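PDB 4L8E: glutathione S-transferase enzyme with thioredoxin-like domain from Xenorhabdus nematophila, which probably catalyses glutathione-dependent transfer or reduction reactions, binding two glutathione molecules per subunit in a glutathione S-transferase fold. Local coordinates for residues Q165-E176 with Q203-V213. Numbering follows the deposited sequence.
Sequences QRLYKVLNTQLE and QKINLEDYPAV
A side-chain amide from one helix meeting the first turn of another marks this contact in the all-helical C-terminal domain of the glutathione S-transferase fold: N172, on helix 154-175, meets the start of helix 211-221. With CG anti to the backbone N (chi1 -169°), N172 carries OD1 over that turn, where V213 N donates to it at 3.2 Å and A212 N, closer at 2.9 Å, bends to a weak bond. One carbonyl oxygen thus serves two amides at the start of a helix, next to Y210 at the N-cap position.

V213 is a knob in a hole formed by Y168, L171, N172 and L175; its CG2 lies 3.7 Å from N172 CB, and its CG1 approaches the edge of the Y168 ring. A212 CB packs on L175 CB. Y210 lies flat against helix 154-175: Y168 CB sits 3.6 Å from the centroid of its ring, a CH-pi contact, while D209 CB stands over the opposite face, toward the rim. A water joins Y210 OH to Q165 O.

The Y168 ring takes I205 CG2 over the centre of one face, 4.1 Å from the centroid. At its far end Y168 OH donates to Q203 OE1 at 2.7 Å, in the carbonyl plane and on a lone pair. Q203 NE2 in turn bonds W196 O and H143 NE2, and W196 and H143 both line glutathione pockets, so Y168 probably helps to position Q203 one shell behind those pockets.

Residues 203-210 lead along helix 154-175 into helix 211-221; L167 of helix 154-175 packs against helix 118-145, while R166 and V170 face the second subunit.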
loop_
_atom_site.group_PDB
_atom_site.type_symbol
_atom_site.label_atom_id
_atom_site.label_comp_id
_atom_site.label_asym_id
_atom_site.label_seq_id
_atom_site.Cartn_x
_atom_site.Cartn_y
_atom_site.Cartn_z
ATOM N N GLN A 165 17.540 5.055 -2.158
ATOM C CA GLN A 165 18.048 6.409 -1.908
ATOM C C GLN A 165 16.945 7.451 -2.116
ATOM O O GLN A 165 16.802 8.390 -1.329
ATOM C CB GLN A 165 19.253 6.694 -2.795
ATOM C CG GLN A 165 20.463 5.867 -2.349
ATOM C CD GLN A 165 21.593 5.854 -3.343
ATOM O OE1 GLN A 165 21.449 6.277 -4.487
ATOM N NE2 GLN A 165 22.736 5.373 -2.905
ATOM N N ARG A 166 16.167 7.290 -3.179
ATOM C CA ARG A 166 15.085 8.240 -3.466
ATOM C C ARG A 166 14.054 8.275 -2.346
ATOM O O ARG A 166 13.571 9.336 -1.940
ATOM C CB ARG A 166 14.373 7.879 -4.761
ATOM C CG ARG A 166 13.419 8.957 -5.265
ATOM C CD ARG A 166 12.543 8.456 -6.402
ATOM N NE ARG A 166 11.607 7.459 -5.935
ATOM C CZ ARG A 166 10.482 7.718 -5.272
ATOM N NH1 ARG A 166 10.081 8.976 -5.084
ATOM N NH2 ARG A 166 9.726 6.701 -4.831
ATOM N N LEU A 167 13.692 7.096 -1.890
ATOM C CA LEU A 167 12.734 6.946 -0.798
ATOM C C LEU A 167 13.207 7.566 0.508
ATOM O O LEU A 167 12.424 8.260 1.200
ATOM C CB LEU A 167 12.424 5.459 -0.611
ATOM C CG LEU A 167 11.557 4.890 -1.731
ATOM C CD1 LEU A 167 11.659 3.376 -1.741
ATOM C CD2 LEU A 167 10.114 5.311 -1.603
ATOM N N TYR A 168 14.475 7.344 0.860
ATOM C CA TYR A 168 15.023 7.961 2.063
ATOM C C TYR A 168 15.067 9.484 1.924
ATOM O O TYR A 168 14.871 10.215 2.884
ATOM C CB TYR A 168 16.401 7.384 2.428
ATOM C CG TYR A 168 16.296 6.136 3.306
ATOM C CD1 TYR A 168 16.134 4.873 2.742
ATOM C CD2 TYR A 168 16.339 6.224 4.693
ATOM C CE1 TYR A 168 16.020 3.745 3.523
ATOM C CE2 TYR A 168 16.234 5.096 5.479
ATOM C CZ TYR A 168 16.074 3.863 4.895
ATOM O OH TYR A 168 15.969 2.769 5.706
ATOM N N LYS A 169 15.300 9.956 0.711
ATOM C CA LYS A 169 15.323 11.397 0.453
ATOM C C LYS A 169 13.922 12.000 0.631
ATOM O O LYS A 169 13.769 13.050 1.256
ATOM C CB LYS A 169 15.855 11.684 -0.944
ATOM C CG LYS A 169 15.850 13.149 -1.297
ATOM C CD LYS A 169 16.303 13.363 -2.747
ATOM C CE LYS A 169 16.609 14.823 -3.024
ATOM N NZ LYS A 169 16.788 15.076 -4.480
ATOM N N VAL A 170 12.904 11.311 0.130
ATOM C CA VAL A 170 11.518 11.741 0.326
ATOM C C VAL A 170 11.213 11.785 1.829
ATOM O O VAL A 170 10.626 12.747 2.338
ATOM C CB VAL A 170 10.550 10.803 -0.424
ATOM C CG1 VAL A 170 9.099 11.020 0.026
ATOM C CG2 VAL A 170 10.658 11.018 -1.951
ATOM N N LEU A 171 11.571 10.714 2.520
ATOM C CA LEU A 171 11.323 10.634 3.953
ATOM C C LEU A 171 12.028 11.771 4.693
ATOM O O LEU A 171 11.429 12.474 5.538
ATOM C CB LEU A 171 11.775 9.263 4.462
ATOM C CG LEU A 171 11.586 8.968 5.952
ATOM C CD1 LEU A 171 10.116 8.998 6.279
ATOM C CD2 LEU A 171 12.219 7.650 6.323
ATOM N N ASN A 172 13.292 11.986 4.370
ATOM C CA ASN A 172 14.073 13.009 5.053
ATOM C C ASN A 172 13.483 14.398 4.805
ATOM O O ASN A 172 13.426 15.240 5.698
ATOM C CB ASN A 172 15.505 12.987 4.548
ATOM C CG ASN A 172 16.423 13.828 5.382
ATOM O OD1 ASN A 172 16.832 13.425 6.476
ATOM N ND2 ASN A 172 16.799 15.003 4.859
ATOM N N THR A 173 13.078 14.637 3.567
ATOM C CA THR A 173 12.497 15.925 3.201
ATOM C C THR A 173 11.246 16.210 4.041
ATOM O O THR A 173 11.067 17.326 4.522
ATOM C CB THR A 173 12.237 15.986 1.687
ATOM O OG1 THR A 173 13.500 16.028 1.018
ATOM C CG2 THR A 173 11.436 17.220 1.306
ATOM N N GLN A 174 10.385 15.212 4.233
ATOM C CA GLN A 174 9.207 15.434 5.057
ATOM C C GLN A 174 9.570 15.650 6.525
ATOM O O GLN A 174 8.973 16.496 7.197
ATOM C CB GLN A 174 8.209 14.289 4.898
ATOM C CG GLN A 174 6.904 14.491 5.671
ATOM C CD GLN A 174 6.181 15.776 5.307
ATOM O OE1 GLN A 174 5.955 16.044 4.142
ATOM N NE2 GLN A 174 5.817 16.579 6.313
ATOM N N LEU A 175 10.539 14.887 7.027
ATOM C CA LEU A 175 10.878 14.953 8.451
ATOM C C LEU A 175 11.668 16.234 8.784
ATOM O O LEU A 175 11.860 16.583 9.963
ATOM C CB LEU A 175 11.626 13.676 8.885
ATOM C CG LEU A 175 10.764 12.399 8.878
ATOM C CD1 LEU A 175 11.652 11.187 9.088
ATOM C CD2 LEU A 175 9.693 12.477 9.948
ATOM N N GLU A 176 12.152 16.939 7.753
ATOM C CA GLU A 176 12.681 18.288 7.935
ATOM C C GLU A 176 11.582 19.290 8.215
ATOM O O GLU A 176 11.840 20.367 8.756
ATOM C CB GLU A 176 13.432 18.746 6.683
ATOM C CG GLU A 176 14.775 18.080 6.501
ATOM C CD GLU A 176 15.447 18.489 5.191
ATOM O OE1 GLU A 176 16.657 18.247 5.051
ATOM O OE2 GLU A 176 14.747 19.038 4.311
ATOM N N GLN A 203 20.171 -2.296 4.072
ATOM C CA GLN A 203 19.821 -1.737 2.772
ATOM C C GLN A 203 21.002 -0.998 2.163
ATOM O O GLN A 203 20.908 -0.449 1.073
ATOM C CB GLN A 203 18.644 -0.782 2.922
ATOM C CG GLN A 203 17.337 -1.458 3.328
ATOM C CD GLN A 203 16.469 -0.609 4.221
ATOM O OE1 GLN A 203 16.633 0.605 4.298
ATOM N NE2 GLN A 203 15.533 -1.239 4.913
ATOM N N LYS A 204 22.129 -1.005 2.876
ATOM C CA LYS A 204 23.339 -0.320 2.445
ATOM C C LYS A 204 23.111 1.182 2.265
ATOM O O LYS A 204 23.775 1.830 1.437
ATOM C CB LYS A 204 23.887 -0.931 1.158
ATOM C CG LYS A 204 24.237 -2.394 1.281
ATOM C CD LYS A 204 24.680 -2.948 -0.060
ATOM C CE LYS A 204 25.674 -4.073 0.094
ATOM N NZ LYS A 204 25.057 -5.278 0.694
ATOM N N ILE A 205 22.196 1.725 3.057
ATOM C CA ILE A 205 21.923 3.151 3.073
ATOM C C ILE A 205 22.867 3.895 4.036
ATOM O O ILE A 205 23.041 3.495 5.187
ATOM C CB ILE A 205 20.453 3.401 3.459
ATOM C CG1 ILE A 205 19.524 3.137 2.269
ATOM C CG2 ILE A 205 20.236 4.810 4.008
ATOM C CD1 ILE A 205 19.646 4.165 1.149
ATOM N N ASN A 206 23.469 4.979 3.563
ATOM C CA ASN A 206 24.270 5.854 4.422
ATOM C C ASN A 206 23.369 6.853 5.112
ATOM O O ASN A 206 22.919 7.836 4.520
ATOM C CB ASN A 206 25.343 6.603 3.633
ATOM C CG ASN A 206 26.199 7.513 4.519
ATOM O OD1 ASN A 206 26.069 7.509 5.743
ATOM N ND2 ASN A 206 27.063 8.295 3.901
ATOM N N LEU A 207 23.112 6.599 6.382
ATOM C CA LEU A 207 22.148 7.390 7.115
ATOM C C LEU A 207 22.611 8.819 7.357
ATOM O O LEU A 207 21.798 9.700 7.643
ATOM C CB LEU A 207 21.839 6.696 8.432
ATOM C CG LEU A 207 20.606 7.190 9.149
ATOM C CD1 LEU A 207 19.367 6.988 8.301
ATOM C CD2 LEU A 207 20.513 6.454 10.482
ATOM N N GLU A 208 23.913 9.058 7.227
ATOM C CA GLU A 208 24.442 10.403 7.328
ATOM C C GLU A 208 23.934 11.291 6.194
ATOM O O GLU A 208 23.944 12.509 6.314
ATOM C CB GLU A 208 25.974 10.380 7.339
ATOM C CG GLU A 208 26.560 9.563 8.482
ATOM C CD GLU A 208 26.148 10.078 9.859
ATOM O OE1 GLU A 208 26.446 11.249 10.173
ATOM O OE2 GLU A 208 25.530 9.311 10.627
ATOM N N ASP A 209 23.490 10.690 5.092
ATOM C CA ASP A 209 22.920 11.473 3.993
ATOM C C ASP A 209 21.511 11.980 4.325
ATOM O O ASP A 209 20.968 12.837 3.623
ATOM C CB ASP A 209 22.867 10.642 2.704
ATOM C CG ASP A 209 24.230 10.467 2.049
ATOM O OD1 ASP A 209 25.184 11.206 2.389
ATOM O OD2 ASP A 209 24.342 9.590 1.165
ATOM N N TYR A 210 20.920 11.448 5.394
ATOM C CA TYR A 210 19.525 11.726 5.752
ATOM C C TYR A 210 19.430 12.060 7.254
ATOM O O TYR A 210 18.886 11.284 8.043
ATOM C CB TYR A 210 18.638 10.536 5.384
ATOM C CG TYR A 210 18.912 10.026 3.985
ATOM C CD1 TYR A 210 18.438 10.707 2.872
ATOM C CD2 TYR A 210 19.713 8.902 3.771
ATOM C CE1 TYR A 210 18.734 10.280 1.598
ATOM C CE2 TYR A 210 19.990 8.454 2.491
ATOM C CZ TYR A 210 19.511 9.157 1.411
ATOM O OH TYR A 210 19.792 8.730 0.127
ATOM N N PRO A 211 19.919 13.236 7.639
ATOM C CA PRO A 211 20.064 13.569 9.065
ATOM C C PRO A 211 18.727 13.661 9.804
ATOM O O PRO A 211 18.688 13.317 10.993
ATOM C CB PRO A 211 20.800 14.911 9.062
ATOM C CG PRO A 211 20.715 15.425 7.682
ATOM C CD PRO A 211 20.469 14.284 6.758
ATOM N N ALA A 212 17.661 14.100 9.130
ATOM C CA ALA A 212 16.358 14.148 9.770
ATOM C C ALA A 212 15.831 12.756 10.033
ATOM O O ALA A 212 15.185 12.523 11.049
ATOM C CB ALA A 212 15.359 14.937 8.939
ATOM N N VAL A 213 16.086 11.829 9.114
ATOM C CA VAL A 213 15.700 10.429 9.332
ATOM C C VAL A 213 16.467 9.863 10.533
ATOM O O VAL A 213 15.885 9.170 11.385
ATOM C CB VAL A 213 15.961 9.540 8.080
ATOM C CG1 VAL A 213 15.550 8.086 8.352
ATOM C CG2 VAL A 213 15.182 10.060 6.862
HETATM O O HOH W 1 19.263 10.470 -1.889
HETATM O O HOH W 2 22.869 3.509 -0.987
#